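Local coordinates for protein ribose-phosphate pyrophosphokinase (Thermus thermophilus, PDB 7PN0) that probably catalyses the transfer of diphosphate from ATP to ribose 5-phosphate, yielding phosphoribosyl pyrophosphate, at residues 3-7 with 22-28; 47-53 with 79-85; 222-228 with 254-259; 240-244 with 264-268. All blocks are in the same frame, centred on the assembly; numbering follows the deposited sequence.

Overall arrangement
Interactions 1 and 2 lie in the N-terminal domain and interactions 3 and 4 in the second one, on opposite sides of the chain's centre, with the first pair closing before the second opens. Interactions 1 and 2 (centres about 12 Å apart) share one parallel sheet, in which strands 3-7 and 51-55 are neighbours and Leu3 packs on Phe53. Interactions 3 and 4 (centres about 13 Å apart) alternate along the chain: helices 225-236 and 255-261 lead into strands 241-246 and 266-270, and Leu227 and Ile259 rest on the mixed sheet containing those strands. The pairs do not touch, their nearest atoms being about 21 to 25 Å apart, and each belongs to its own PRTase-like domain.

Interaction 1. Residues 3-7 with 22-28; sequences LLIFS and LGLPLGK
The outer edge of strand 3-7, an outermost strand of the N-terminal parallel sheet within this chain, is lined by the loop that leads from helix 12-21 to strand 29-33, with Ile5 and Phe6 meeting Leu26 and Gly27. The helix ends in a Schellman motif at Gly23, which turns the chain back toward the strand. Gly27 N donates a short hydrogen bond to Ile5 O, 2.6 Å. Two waters extend this pairing: water 1 accepts from Ile5 N and donates to Pro25 O (2.8 Å), while water 2 accepts from Ser7 N and donates to Gly27 O. Phe6 has CG beside its backbone N and anti to the carbonyl carbon (chi1 -54°), which swings the ring back toward the loop until CE2 lies 3.6 Å from Gly27 CA. A beta carbon at Gly27 would collide with this ring and with Ile5 O. Leu3 CG meets Leu24 CD1 at 3.7 Å, the two side chains at about a right angle, and one of two Ile5 conformers sets CG1 4.0 Å from Leu26 CD2. On one side of the strand Phe6 packs edge-to-face on Tyr43; on the other Leu3 touches Ile294 and Trp295 of helix 287-299. An alanine in place of Phe6 removes the ring, which would probably open a gap over Gly27 and leave Tyr43 without its edge-to-face partner. Ile5 N, Ile5 O and Ser7 N are thus met by one direct bond and two water bridges, while leucines and an isoleucine pack beside them, so loop and strand are joined without regular sheet pairing.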
loop_
_atom_site.group_PDB
_atom_site.type_symbol
_atom_site.label_atom_id
_atom_site.label_comp_id
_atom_site.label_asym_id
_atom_site.label_seq_id
_atom_site.Cartn_x
_atom_site.Cartn_y
_atom_site.Cartn_z
ATOM N N LEU A 3 -28.721 3.853 3.985
ATOM C CA LEU A 3 -28.459 2.408 3.937
ATOM C C LEU A 3 -28.978 1.867 2.596
ATOM O O LEU A 3 -30.158 1.997 2.309
ATOM C CB LEU A 3 -29.179 1.808 5.144
ATOM C CG LEU A 3 -29.174 0.284 5.241
ATOM C CD1 LEU A 3 -27.770 -0.278 5.150
ATOM C CD2 LEU A 3 -29.822 -0.142 6.553
ATOM N N LEU A 4 -28.138 1.228 1.803
ATOM C CA LEU A 4 -28.469 0.766 0.448
ATOM C C LEU A 4 -28.034 -0.687 0.296
ATOM O O LEU A 4 -26.872 -1.041 0.628
ATOM C CB LEU A 4 -27.755 1.655 -0.556
ATOM C CG LEU A 4 -28.119 3.150 -0.532
ATOM C CD1 LEU A 4 -27.358 3.878 -1.629
ATOM C CD2 LEU A 4 -29.615 3.359 -0.759
ATOM N N ILE A 5 -28.930 -1.526 -0.208
ATOM C CA ILE A 5 -28.613 -2.965 -0.332
ATOM C C ILE A 5 -28.788 -3.352 -1.794
ATOM O O ILE A 5 -29.749 -2.865 -2.434
ATOM C CB ILE A 5 -29.407 -3.806 0.691
ATOM C CG1 ILE A 5 -29.187 -5.298 0.499
ATOM C CG2 ILE A 5 -30.879 -3.444 0.769
ATOM C CD1 ILE A 5 -29.385 -6.081 1.775
ATOM N N PHE A 6 -27.807 -4.091 -2.316
ATOM C CA PHE A 6 -27.789 -4.629 -3.695
ATOM C C PHE A 6 -27.453 -6.107 -3.666
ATOM O O PHE A 6 -26.954 -6.603 -2.648
ATOM C CB PHE A 6 -26.776 -3.873 -4.554
ATOM C CG PHE A 6 -26.982 -2.380 -4.549
ATOM C CD1 PHE A 6 -26.406 -1.587 -3.579
ATOM C CD2 PHE A 6 -27.733 -1.771 -5.542
ATOM C CE1 PHE A 6 -26.626 -0.215 -3.571
ATOM C CE2 PHE A 6 -27.897 -0.402 -5.554
ATOM C CZ PHE A 6 -27.376 0.370 -4.558
ATOM N N SER A 7 -27.657 -6.780 -4.801
ATOM C CA SER A 7 -27.483 -8.241 -4.936
ATOM C C SER A 7 -26.734 -8.497 -6.231
ATOM O O SER A 7 -26.992 -7.799 -7.221
ATOM C CB SER A 7 -28.811 -8.958 -4.900
ATOM O OG SER A 7 -28.674 -10.372 -5.037
ATOM N N LEU A 22 -35.412 -5.174 6.378
ATOM C CA LEU A 22 -34.931 -3.814 6.792
ATOM C C LEU A 22 -36.017 -2.764 6.483
ATOM O O LEU A 22 -35.793 -1.625 6.790
ATOM C CB LEU A 22 -33.638 -3.483 6.022
ATOM C CG LEU A 22 -32.393 -4.304 6.377
ATOM C CD1 LEU A 22 -31.346 -4.167 5.308
ATOM C CD2 LEU A 22 -31.834 -3.879 7.707
ATOM N N GLY A 23 -37.103 -3.119 5.788
ATOM C CA GLY A 23 -38.135 -2.175 5.322
ATOM C C GLY A 23 -37.633 -1.327 4.167
ATOM O O GLY A 23 -38.116 -0.182 4.012
ATOM N N LEU A 24 -36.715 -1.866 3.360
ATOM C CA LEU A 24 -36.019 -1.111 2.285
ATOM C C LEU A 24 -36.231 -1.835 0.975
ATOM O O LEU A 24 -36.431 -3.032 0.959
ATOM C CB LEU A 24 -34.525 -1.029 2.604
ATOM C CG LEU A 24 -34.155 -0.161 3.790
ATOM C CD1 LEU A 24 -32.640 -0.192 4.033
ATOM C CD2 LEU A 24 -34.620 1.258 3.571
ATOM N N PRO A 25 -36.202 -1.143 -0.171
ATOM C CA PRO A 25 -36.252 -1.833 -1.447
ATOM C C PRO A 25 -34.870 -2.440 -1.724
ATOM O O PRO A 25 -33.888 -1.993 -1.155
ATOM C CB PRO A 25 -36.637 -0.675 -2.386
ATOM C CG PRO A 25 -35.920 0.505 -1.782
ATOM C CD PRO A 25 -36.113 0.313 -0.298
ATOM N N LEU A 26 -34.810 -3.489 -2.527
ATOM C CA LEU A 26 -33.525 -3.981 -3.072
ATOM C C LEU A 26 -33.054 -2.996 -4.133
ATOM O O LEU A 26 -33.820 -2.705 -5.103
ATOM C CB LEU A 26 -33.725 -5.374 -3.666
ATOM C CG LEU A 26 -32.558 -6.368 -3.635
ATOM C CD1 LEU A 26 -32.203 -6.840 -5.013
ATOM C CD2 LEU A 26 -31.346 -5.944 -2.847
ATOM N N GLY A 27 -31.881 -2.407 -3.932
ATOM C CA GLY A 27 -31.305 -1.458 -4.889
ATOM C C GLY A 27 -31.276 -2.020 -6.298
ATOM O O GLY A 27 -31.146 -3.233 -6.456
ATOM N N LYS A 28 -31.400 -1.163 -7.313
ATOM C CA LYS A 28 -31.450 -1.586 -8.728
ATOM C C LYS A 28 -30.023 -1.641 -9.282
ATOM O O LYS A 28 -29.326 -0.590 -9.326
ATOM C CB LYS A 28 -32.355 -0.657 -9.554
ATOM C CG LYS A 28 -33.844 -0.831 -9.278
ATOM C CD LYS A 28 -34.738 0.256 -9.911
ATOM C CE LYS A 28 -35.361 1.227 -8.910
ATOM N NZ LYS A 28 -34.419 2.302 -8.474
HETATM O O HOH W 1 -31.606 -0.425 -0.866
HETATM O O HOH W 2 -29.126 -5.176 -6.844
#

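Interaction 2. Residues 47-53 with 79-85; sequences LREGDVF and ASAARVT. With SO4 (sulfate ion), chain E.
Arg83, Thr85 and Ser80 each meet a different part of segment 47-53. Arg83 lies beside Asp51, pointing the same way; its NE reaches the syn side of Asp51 OD1 at 2.8 Å, a salt bridge with the two flat groups turned 35° apart, and its NH2 also pairs with Glu49 of the fourth subunit. Thr85 CB rests on Phe53 CD2 (3.5 Å), and its OG1 donates to water 4, which donates in turn to Asp51 OD1 and Val52 O. Ser80 O accepts from Glu49 N at 2.8 Å, and Ser80 CB sits 3.6 Å above one face of the Arg48 guanidinium. Arg48 bends at chi3 (-70°), setting NE 3.0 Å from O1 and NH2 3.0 Å from O3 of a sulfate that Ser302 of the second subunit and Arg103 of the third also hold. A leucine in place of Arg48 would probably leave this anion short of two donors and Asp142 of the second subunit without its salt-bridge mate. The sulfate site between subunits is consistent with the allosteric anion site of related enzymes. Val52 N to Arg83 O and Thr85 N to Val52 O make the parallel pairing of a beta-alpha-beta crossover, strand 51-55, helix 62-78, strand 83-88.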
loop_
_atom_site.group_PDB
_atom_site.type_symbol
_atom_site.label_atom_id
_atom_site.label_comp_id
_atom_site.label_asym_id
_atom_site.label_seq_id
_atom_site.Cartn_x
_atom_site.Cartn_y
_atom_site.Cartn_z
ATOM N N LEU A 47 -25.714 5.968 -5.629
ATOM C CA LEU A 47 -25.499 5.448 -4.252
ATOM C C LEU A 47 -24.460 6.321 -3.551
ATOM O O LEU A 47 -23.829 5.860 -2.593
ATOM C CB LEU A 47 -25.142 3.963 -4.342
ATOM C CG LEU A 47 -24.051 3.621 -5.352
ATOM C CD1 LEU A 47 -22.818 4.433 -5.041
ATOM C CD2 LEU A 47 -23.712 2.121 -5.356
ATOM N N ARG A 48 -24.267 7.553 -4.052
ATOM C CA ARG A 48 -23.272 8.521 -3.544
ATOM C C ARG A 48 -23.453 8.731 -2.038
ATOM O O ARG A 48 -24.593 8.983 -1.600
ATOM C CB ARG A 48 -23.408 9.849 -4.291
ATOM C CG ARG A 48 -22.267 10.814 -4.019
ATOM C CD ARG A 48 -22.351 12.046 -4.884
ATOM N NE ARG A 48 -22.073 11.742 -6.289
ATOM C CZ ARG A 48 -20.900 11.881 -6.868
ATOM N NH1 ARG A 48 -19.846 12.269 -6.166
ATOM N NH2 ARG A 48 -20.790 11.634 -8.155
ATOM N N GLU A 49 -22.361 8.605 -1.277
ATOM C CA GLU A 49 -22.278 8.757 0.201
ATOM C C GLU A 49 -23.210 7.753 0.873
ATOM O O GLU A 49 -23.533 7.940 2.074
ATOM C CB GLU A 49 -22.461 10.201 0.670
ATOM C CG GLU A 49 -21.544 11.168 -0.039
ATOM C CD GLU A 49 -20.045 10.890 0.088
ATOM O OE1 GLU A 49 -19.286 10.951 -0.970
ATOM O OE2 GLU A 49 -19.658 10.439 1.182
ATOM N N GLY A 50 -23.481 6.645 0.177
ATOM C CA GLY A 50 -24.307 5.547 0.717
ATOM C C GLY A 50 -23.489 4.602 1.563
ATOM O O GLY A 50 -22.266 4.529 1.365
ATOM N N ASP A 51 -24.152 3.935 2.512
ATOM C CA ASP A 51 -23.619 2.778 3.253
ATOM C C ASP A 51 -24.120 1.556 2.515
ATOM O O ASP A 51 -25.346 1.214 2.635
ATOM C CB ASP A 51 -24.038 2.875 4.716
ATOM C CG ASP A 51 -23.247 2.018 5.671
ATOM O OD1 ASP A 51 -22.214 1.471 5.264
ATOM O OD2 ASP A 51 -23.671 1.943 6.857
ATOM N N VAL A 52 -23.271 1.043 1.635
ATOM C CA VAL A 52 -23.731 0.080 0.627
ATOM C C VAL A 52 -23.281 -1.318 1.015
ATOM O O VAL A 52 -22.129 -1.536 1.442
ATOM C CB VAL A 52 -23.448 0.481 -0.836
ATOM C CG1 VAL A 52 -23.094 1.899 -1.104
ATOM C CG2 VAL A 52 -22.867 -0.582 -1.739
ATOM N N PHE A 53 -24.220 -2.239 0.905
ATOM C CA PHE A 53 -24.096 -3.659 1.279
ATOM C C PHE A 53 -24.416 -4.473 0.030
ATOM O O PHE A 53 -25.525 -4.367 -0.589
ATOM C CB PHE A 53 -25.064 -3.997 2.424
ATOM C CG PHE A 53 -24.711 -3.319 3.716
ATOM C CD1 PHE A 53 -25.035 -1.995 3.945
ATOM C CD2 PHE A 53 -23.923 -3.971 4.658
ATOM C CE1 PHE A 53 -24.642 -1.347 5.105
ATOM C CE2 PHE A 53 -23.543 -3.322 5.828
ATOM C CZ PHE A 53 -23.916 -2.015 6.047
ATOM N N ALA A 79 -18.479 4.974 -7.863
ATOM C CA ALA A 79 -19.704 5.786 -7.867
ATOM C C ALA A 79 -19.824 6.511 -6.525
ATOM O O ALA A 79 -20.903 6.925 -6.197
ATOM C CB ALA A 79 -20.896 4.889 -8.146
ATOM N N SER A 80 -18.745 6.563 -5.724
ATOM C CA SER A 80 -18.646 7.469 -4.550
ATOM C C SER A 80 -19.572 7.036 -3.402
ATOM O O SER A 80 -20.000 7.878 -2.632
ATOM C CB SER A 80 -18.887 8.924 -4.941
ATOM O OG SER A 80 -17.941 9.347 -5.917
ATOM N N ALA A 81 -19.769 5.740 -3.218
ATOM C CA ALA A 81 -20.266 5.166 -1.960
ATOM C C ALA A 81 -19.403 5.655 -0.784
ATOM O O ALA A 81 -18.210 5.767 -0.956
ATOM C CB ALA A 81 -20.258 3.678 -2.041
ATOM N N ALA A 82 -19.992 5.876 0.388
ATOM C CA ALA A 82 -19.247 6.260 1.618
ATOM C C ALA A 82 -18.537 5.022 2.142
ATOM O O ALA A 82 -17.417 5.126 2.654
ATOM C CB ALA A 82 -20.164 6.814 2.669
ATOM N N ARG A 83 -19.234 3.890 2.109
ATOM C CA ARG A 83 -18.728 2.645 2.711
ATOM C C ARG A 83 -19.290 1.516 1.871
ATOM O O ARG A 83 -20.484 1.605 1.448
ATOM C CB ARG A 83 -19.095 2.475 4.178
ATOM C CG ARG A 83 -18.353 1.302 4.806
ATOM C CD ARG A 83 -18.457 1.305 6.312
ATOM N NE ARG A 83 -19.845 1.259 6.792
ATOM C CZ ARG A 83 -20.165 1.234 8.084
ATOM N NH1 ARG A 83 -21.427 1.232 8.458
ATOM N NH2 ARG A 83 -19.210 1.176 9.002
ATOM N N VAL A 84 -18.470 0.497 1.648
ATOM C CA VAL A 84 -18.899 -0.723 0.911
ATOM C C VAL A 84 -18.616 -1.975 1.750
ATOM O O VAL A 84 -17.467 -2.211 2.115
ATOM C CB VAL A 84 -18.233 -0.797 -0.470
ATOM C CG1 VAL A 84 -18.609 -2.082 -1.177
ATOM C CG2 VAL A 84 -18.581 0.388 -1.328
ATOM N N THR A 85 -19.673 -2.733 2.052
ATOM C CA THR A 85 -19.567 -4.029 2.747
ATOM C C THR A 85 -19.874 -5.150 1.759
ATOM O O THR A 85 -20.988 -5.116 1.122
ATOM C CB THR A 85 -20.519 -4.077 3.941
ATOM O OG1 THR A 85 -20.203 -3.006 4.845
ATOM C CG2 THR A 85 -20.499 -5.436 4.609
HETATM S S SO4 E . -24.152 10.144 -9.081
HETATM O O1 SO4 E . -24.266 10.294 -7.698
HETATM O O2 SO4 E . -25.454 10.231 -9.699
HETATM O O3 SO4 E . -23.338 11.184 -9.635
HETATM O O4 SO4 E . -23.598 8.841 -9.392
HETATM O O HOH W 3 -23.506 7.049 -7.206
HETATM O O HOH W 4 -21.089 -0.634 3.844
#

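Interaction 3. Residues 222-228 with 254-259; sequences STAGSLV and PALDRI. With SO4 (sulfate ion), chain D; SO4 (sulfate ion), chain G.
Arg258 starts with CG anti to its carbonyl carbon (chi1 -81°) and then runs extended to NE, which carries its guanidinium past Thr223; Thr223 OG1 (chi1 66°) sits between the backbone N and carbonyl carbon, turned to the sulfate of chain G, which the guanidinium also meets. Arg258 NH2 donates to Thr223 O over 3.1 Å, approaching from well above the carbonyl plane, so the bond is not well aligned. The sulfate takes NH1 of Arg258 at O4 (2.7 Å) and OG1 of Thr223 at O2 (2.8 Å). Pro254 CG, from the same segment, lies 3.4 Å above the centre of the guanidinium and covers that face. Between the helix starts, Ala224 CB packs on Ala255 CB at 4.1 Å and on Ile259 CG1, and Val228 CG2 crosses over Arg258 CB at 3.8 Å. A second sulfate, chain D, is gripped by backbone amides: Ser222 N and Ala224 N reach O4, Ser226 N O3 and Leu227 N O1. Amides gathered at this helix start would favour an anion. The Ser222-Thr223-Ala224-Gly225-Ser226 run leading into helix 225-236, with Ser222 about 7 Å from ADP, fits the PRPP-binding loop of phosphoribosyl enzymes, the chain D sulfate probably mimicking the 5-phosphate of the ribose.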
loop_
_atom_site.group_PDB
_atom_site.type_symbol
_atom_site.label_atom_id
_atom_site.label_comp_id
_atom_site.label_asym_id
_atom_site.label_seq_id
_atom_site.Cartn_x
_atom_site.Cartn_y
_atom_site.Cartn_z
ATOM N N SER A 222 -22.041 -30.265 0.923
ATOM C CA SER A 222 -21.711 -30.135 -0.509
ATOM C C SER A 222 -22.266 -31.339 -1.268
ATOM O O SER A 222 -23.389 -31.228 -1.814
ATOM C CB SER A 222 -20.221 -29.906 -0.699
ATOM O OG SER A 222 -19.434 -30.897 -0.031
ATOM N N THR A 223 -21.521 -32.436 -1.301
ATOM C CA THR A 223 -21.877 -33.689 -2.008
ATOM C C THR A 223 -22.657 -34.640 -1.092
ATOM O O THR A 223 -23.114 -35.692 -1.600
ATOM C CB THR A 223 -20.626 -34.399 -2.522
ATOM O OG1 THR A 223 -19.866 -34.841 -1.408
ATOM C CG2 THR A 223 -19.771 -33.518 -3.399
ATOM N N ALA A 224 -22.794 -34.312 0.187
ATOM C CA ALA A 224 -23.456 -35.142 1.228
ATOM C C ALA A 224 -22.674 -36.437 1.487
ATOM O O ALA A 224 -23.240 -37.315 2.144
ATOM C CB ALA A 224 -24.880 -35.447 0.832
ATOM N N GLY A 225 -21.411 -36.533 1.039
ATOM C CA GLY A 225 -20.523 -37.689 1.306
ATOM C C GLY A 225 -20.352 -37.974 2.797
ATOM O O GLY A 225 -20.571 -39.144 3.215
ATOM N N SER A 226 -20.000 -36.965 3.602
ATOM C CA SER A 226 -19.834 -37.127 5.074
ATOM C C SER A 226 -21.188 -37.355 5.782
ATOM O O SER A 226 -21.261 -38.200 6.717
ATOM C CB SER A 226 -19.092 -35.980 5.652
ATOM O OG SER A 226 -19.288 -35.964 7.050
ATOM N N LEU A 227 -22.257 -36.681 5.368
ATOM C CA LEU A 227 -23.611 -36.872 5.966
ATOM C C LEU A 227 -24.037 -38.350 5.821
ATOM O O LEU A 227 -24.371 -38.977 6.841
ATOM C CB LEU A 227 -24.576 -35.890 5.289
ATOM C CG LEU A 227 -26.015 -35.848 5.815
ATOM C CD1 LEU A 227 -26.708 -34.581 5.347
ATOM C CD2 LEU A 227 -26.817 -37.046 5.329
ATOM N N VAL A 228 -23.955 -38.888 4.619
ATOM C CA VAL A 228 -24.324 -40.287 4.237
ATOM C C VAL A 228 -23.559 -41.293 5.104
ATOM O O VAL A 228 -24.217 -42.209 5.677
ATOM C CB VAL A 228 -24.068 -40.503 2.726
ATOM C CG1 VAL A 228 -23.650 -41.928 2.372
ATOM C CG2 VAL A 228 -25.289 -40.088 1.921
ATOM N N PRO A 254 -23.932 -35.443 -6.470
ATOM C CA PRO A 254 -24.879 -36.492 -6.067
ATOM C C PRO A 254 -25.648 -36.199 -4.765
ATOM O O PRO A 254 -26.322 -37.099 -4.272
ATOM C CB PRO A 254 -23.938 -37.691 -5.848
ATOM C CG PRO A 254 -22.661 -37.058 -5.325
ATOM C CD PRO A 254 -22.550 -35.720 -6.042
ATOM N N ALA A 255 -25.512 -34.997 -4.177
ATOM C CA ALA A 255 -26.063 -34.732 -2.823
ATOM C C ALA A 255 -27.557 -35.122 -2.736
ATOM O O ALA A 255 -27.939 -35.776 -1.758
ATOM C CB ALA A 255 -25.852 -33.289 -2.463
ATOM N N LEU A 256 -28.384 -34.654 -3.658
ATOM C CA LEU A 256 -29.865 -34.802 -3.548
ATOM C C LEU A 256 -30.236 -36.298 -3.641
ATOM O O LEU A 256 -30.997 -36.777 -2.775
ATOM C CB LEU A 256 -30.543 -33.976 -4.646
ATOM C CG LEU A 256 -31.040 -32.596 -4.211
ATOM C CD1 LEU A 256 -32.302 -32.748 -3.392
ATOM C CD2 LEU A 256 -30.002 -31.840 -3.404
ATOM N N ASP A 257 -29.660 -37.001 -4.614
ATOM C CA ASP A 257 -29.832 -38.471 -4.817
ATOM C C ASP A 257 -29.387 -39.218 -3.559
ATOM O O ASP A 257 -30.064 -40.172 -3.166
ATOM C CB ASP A 257 -29.045 -38.992 -6.025
ATOM C CG ASP A 257 -29.502 -38.511 -7.397
ATOM O OD1 ASP A 257 -30.618 -37.970 -7.532
ATOM O OD2 ASP A 257 -28.739 -38.676 -8.327
ATOM N N ARG A 258 -28.258 -38.818 -2.962
ATOM C CA ARG A 258 -27.656 -39.512 -1.797
ATOM C C ARG A 258 -28.562 -39.342 -0.578
ATOM O O ARG A 258 -28.791 -40.312 0.156
ATOM C CB ARG A 258 -26.260 -38.947 -1.531
ATOM C CG ARG A 258 -25.174 -39.511 -2.430
ATOM C CD ARG A 258 -23.849 -38.861 -2.113
ATOM N NE ARG A 258 -22.740 -39.484 -2.799
ATOM C CZ ARG A 258 -21.473 -39.082 -2.710
ATOM N NH1 ARG A 258 -20.526 -39.718 -3.388
ATOM N NH2 ARG A 258 -21.158 -38.007 -1.998
ATOM N N ILE A 259 -29.049 -38.124 -0.358
ATOM C CA ILE A 259 -29.998 -37.802 0.738
ATOM C C ILE A 259 -31.301 -38.582 0.553
ATOM O O ILE A 259 -31.773 -39.107 1.545
ATOM C CB ILE A 259 -30.206 -36.286 0.802
ATOM C CG1 ILE A 259 -28.910 -35.603 1.236
ATOM C CG2 ILE A 259 -31.366 -35.931 1.708
ATOM C CD1 ILE A 259 -28.937 -34.091 1.075
HETATM S S SO4 D . -20.752 -33.300 3.207
HETATM O O1 SO4 D . -21.776 -34.068 3.921
HETATM O O2 SO4 D . -20.296 -32.232 4.063
HETATM O O3 SO4 D . -19.633 -34.181 2.915
HETATM O O4 SO4 D . -21.295 -32.711 2.006
HETATM S S SO4 G . -17.581 -37.494 -2.240
HETATM O O1 SO4 G . -18.194 -37.678 -0.960
HETATM O O2 SO4 G . -17.672 -36.132 -2.660
HETATM O O3 SO4 G . -16.213 -37.876 -2.120
HETATM O O4 SO4 G . -18.242 -38.307 -3.222
#

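Interaction 4. Residues 240-244 with 264-268; sequences KEVYA and VKEVA
Backbone bonds join Val242 and Ala244 to segment 264-268 in a parallel ladder: Lys265 N donates to Val242 O at 2.9 Å, Ala244 N to Glu266 O at 3.1 Å and Ala268 N to Ala244 O at 3.0 Å. Val267 CA adds a CH...O contact to Ala244 O. These bonds knit strands 241-246 and 266-270, neighbours in the mixed sheet of the second PRTase-like domain, linked in the chain through helix 255-261 as a beta-alpha-beta crossover. One face of the sheet is apolar: Ala244 CB touches Val264 CG2 at 4.2 Å and Val267 CG2 at 4.4 Å, and Leu227 of helix 225-236 packs on Ala244 and Val267. On the other face the Tyr243 ring takes a CH-pi contact from Lys265 CB, 3.8 Å from the centroid and 16° off the normal, while Glu266 CB meets Tyr243 CD2 at 3.9 Å. Glu266 is a buried carboxylate with several partners: OE1 is bonded to Tyr153, and OE2 forms salt bridges with Arg157 and Arg282, which would probably keep it ionised. Lys265 bends at chi2 (-59°), which sends its chain past the Tyr243 ring toward Glu241, where CE lies 3.6 Å from Glu241 OE1. Glu241 OE2 bonds Thr213. Lys265 NZ stays 4.7 Å from Glu241 OE1, too far for a salt bridge, though the opposite charges probably still attract.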
loop_
_atom_site.group_PDB
_atom_site.type_symbol
_atom_site.label_atom_id
_atom_site.label_comp_id
_atom_site.label_asym_id
_atom_site.label_seq_id
_atom_site.Cartn_x
_atom_site.Cartn_y
_atom_site.Cartn_z
ATOM N N LYS A 240 -32.174 -45.102 16.416
ATOM C CA LYS A 240 -33.571 -45.116 15.912
ATOM C C LYS A 240 -33.606 -44.440 14.540
ATOM O O LYS A 240 -34.197 -44.982 13.584
ATOM C CB LYS A 240 -34.475 -44.388 16.905
ATOM C CG LYS A 240 -35.939 -44.290 16.497
ATOM C CD LYS A 240 -36.797 -43.861 17.652
ATOM C CE LYS A 240 -38.256 -43.690 17.293
ATOM N NZ LYS A 240 -38.902 -42.769 18.261
ATOM N N GLU A 241 -32.953 -43.277 14.433
ATOM C CA GLU A 241 -33.156 -42.360 13.299
ATOM C C GLU A 241 -32.141 -41.217 13.414
ATOM O O GLU A 241 -31.616 -41.016 14.528
ATOM C CB GLU A 241 -34.559 -41.758 13.347
ATOM C CG GLU A 241 -34.797 -40.916 14.603
ATOM C CD GLU A 241 -36.239 -40.511 14.772
ATOM O OE1 GLU A 241 -37.015 -40.867 13.867
ATOM O OE2 GLU A 241 -36.580 -39.851 15.786
ATOM N N VAL A 242 -31.940 -40.492 12.309
ATOM C CA VAL A 242 -30.891 -39.433 12.188
ATOM C C VAL A 242 -31.525 -38.201 11.533
ATOM O O VAL A 242 -32.175 -38.355 10.513
ATOM C CB VAL A 242 -29.639 -39.894 11.415
ATOM C CG1 VAL A 242 -28.533 -38.865 11.592
ATOM C CG2 VAL A 242 -29.133 -41.257 11.870
ATOM N N TYR A 243 -31.377 -37.044 12.178
ATOM C CA TYR A 243 -31.697 -35.703 11.637
ATOM C C TYR A 243 -30.381 -34.970 11.446
ATOM O O TYR A 243 -29.551 -35.071 12.345
ATOM C CB TYR A 243 -32.572 -34.904 12.595
ATOM C CG TYR A 243 -33.999 -35.386 12.611
ATOM C CD1 TYR A 243 -34.367 -36.537 13.299
ATOM C CD2 TYR A 243 -34.984 -34.682 11.937
ATOM C CE1 TYR A 243 -35.684 -36.991 13.281
ATOM C CE2 TYR A 243 -36.307 -35.095 11.957
ATOM C CZ TYR A 243 -36.652 -36.259 12.619
ATOM O OH TYR A 243 -37.955 -36.651 12.597
ATOM N N ALA A 244 -30.195 -34.316 10.309
ATOM C CA ALA A 244 -28.923 -33.631 9.984
ATOM C C ALA A 244 -29.229 -32.164 9.748
ATOM O O ALA A 244 -30.308 -31.866 9.197
ATOM C CB ALA A 244 -28.304 -34.219 8.777
ATOM N N VAL A 264 -31.685 -41.022 6.336
ATOM C CA VAL A 264 -31.767 -39.745 7.111
ATOM C C VAL A 264 -33.208 -39.219 7.053
ATOM O O VAL A 264 -33.782 -39.170 5.967
ATOM C CB VAL A 264 -30.745 -38.701 6.613
ATOM C CG1 VAL A 264 -31.040 -38.225 5.203
ATOM C CG2 VAL A 264 -30.609 -37.550 7.587
ATOM N N LYS A 265 -33.772 -38.810 8.182
ATOM C CA LYS A 265 -35.182 -38.387 8.223
ATOM C C LYS A 265 -35.343 -37.070 7.499
ATOM O O LYS A 265 -36.377 -36.847 6.853
ATOM C CB LYS A 265 -35.678 -38.198 9.655
ATOM C CG LYS A 265 -36.041 -39.506 10.336
ATOM C CD LYS A 265 -37.130 -40.250 9.578
ATOM C CE LYS A 265 -37.667 -41.444 10.333
ATOM N NZ LYS A 265 -38.912 -41.923 9.695
ATOM N N GLU A 266 -34.419 -36.154 7.761
ATOM C CA GLU A 266 -34.566 -34.787 7.249
ATOM C C GLU A 266 -33.195 -34.136 7.254
ATOM O O GLU A 266 -32.370 -34.486 8.133
ATOM C CB GLU A 266 -35.530 -34.023 8.136
ATOM C CG GLU A 266 -35.991 -32.725 7.557
ATOM C CD GLU A 266 -37.226 -32.211 8.285
ATOM O OE1 GLU A 266 -37.080 -31.428 9.199
ATOM O OE2 GLU A 266 -38.324 -32.645 7.929
ATOM N N VAL A 267 -33.015 -33.194 6.346
ATOM C CA VAL A 267 -31.749 -32.422 6.236
ATOM C C VAL A 267 -32.148 -30.955 6.144
ATOM O O VAL A 267 -32.859 -30.589 5.185
ATOM C CB VAL A 267 -30.926 -32.883 5.029
ATOM C CG1 VAL A 267 -29.608 -32.113 4.947
ATOM C CG2 VAL A 267 -30.682 -34.394 5.086
ATOM N N ALA A 268 -31.720 -30.177 7.121
ATOM C CA ALA A 268 -32.024 -28.739 7.214
ATOM C C ALA A 268 -30.732 -27.967 6.956
ATOM O O ALA A 268 -29.671 -28.387 7.456
ATOM C CB ALA A 268 -32.601 -28.413 8.562
#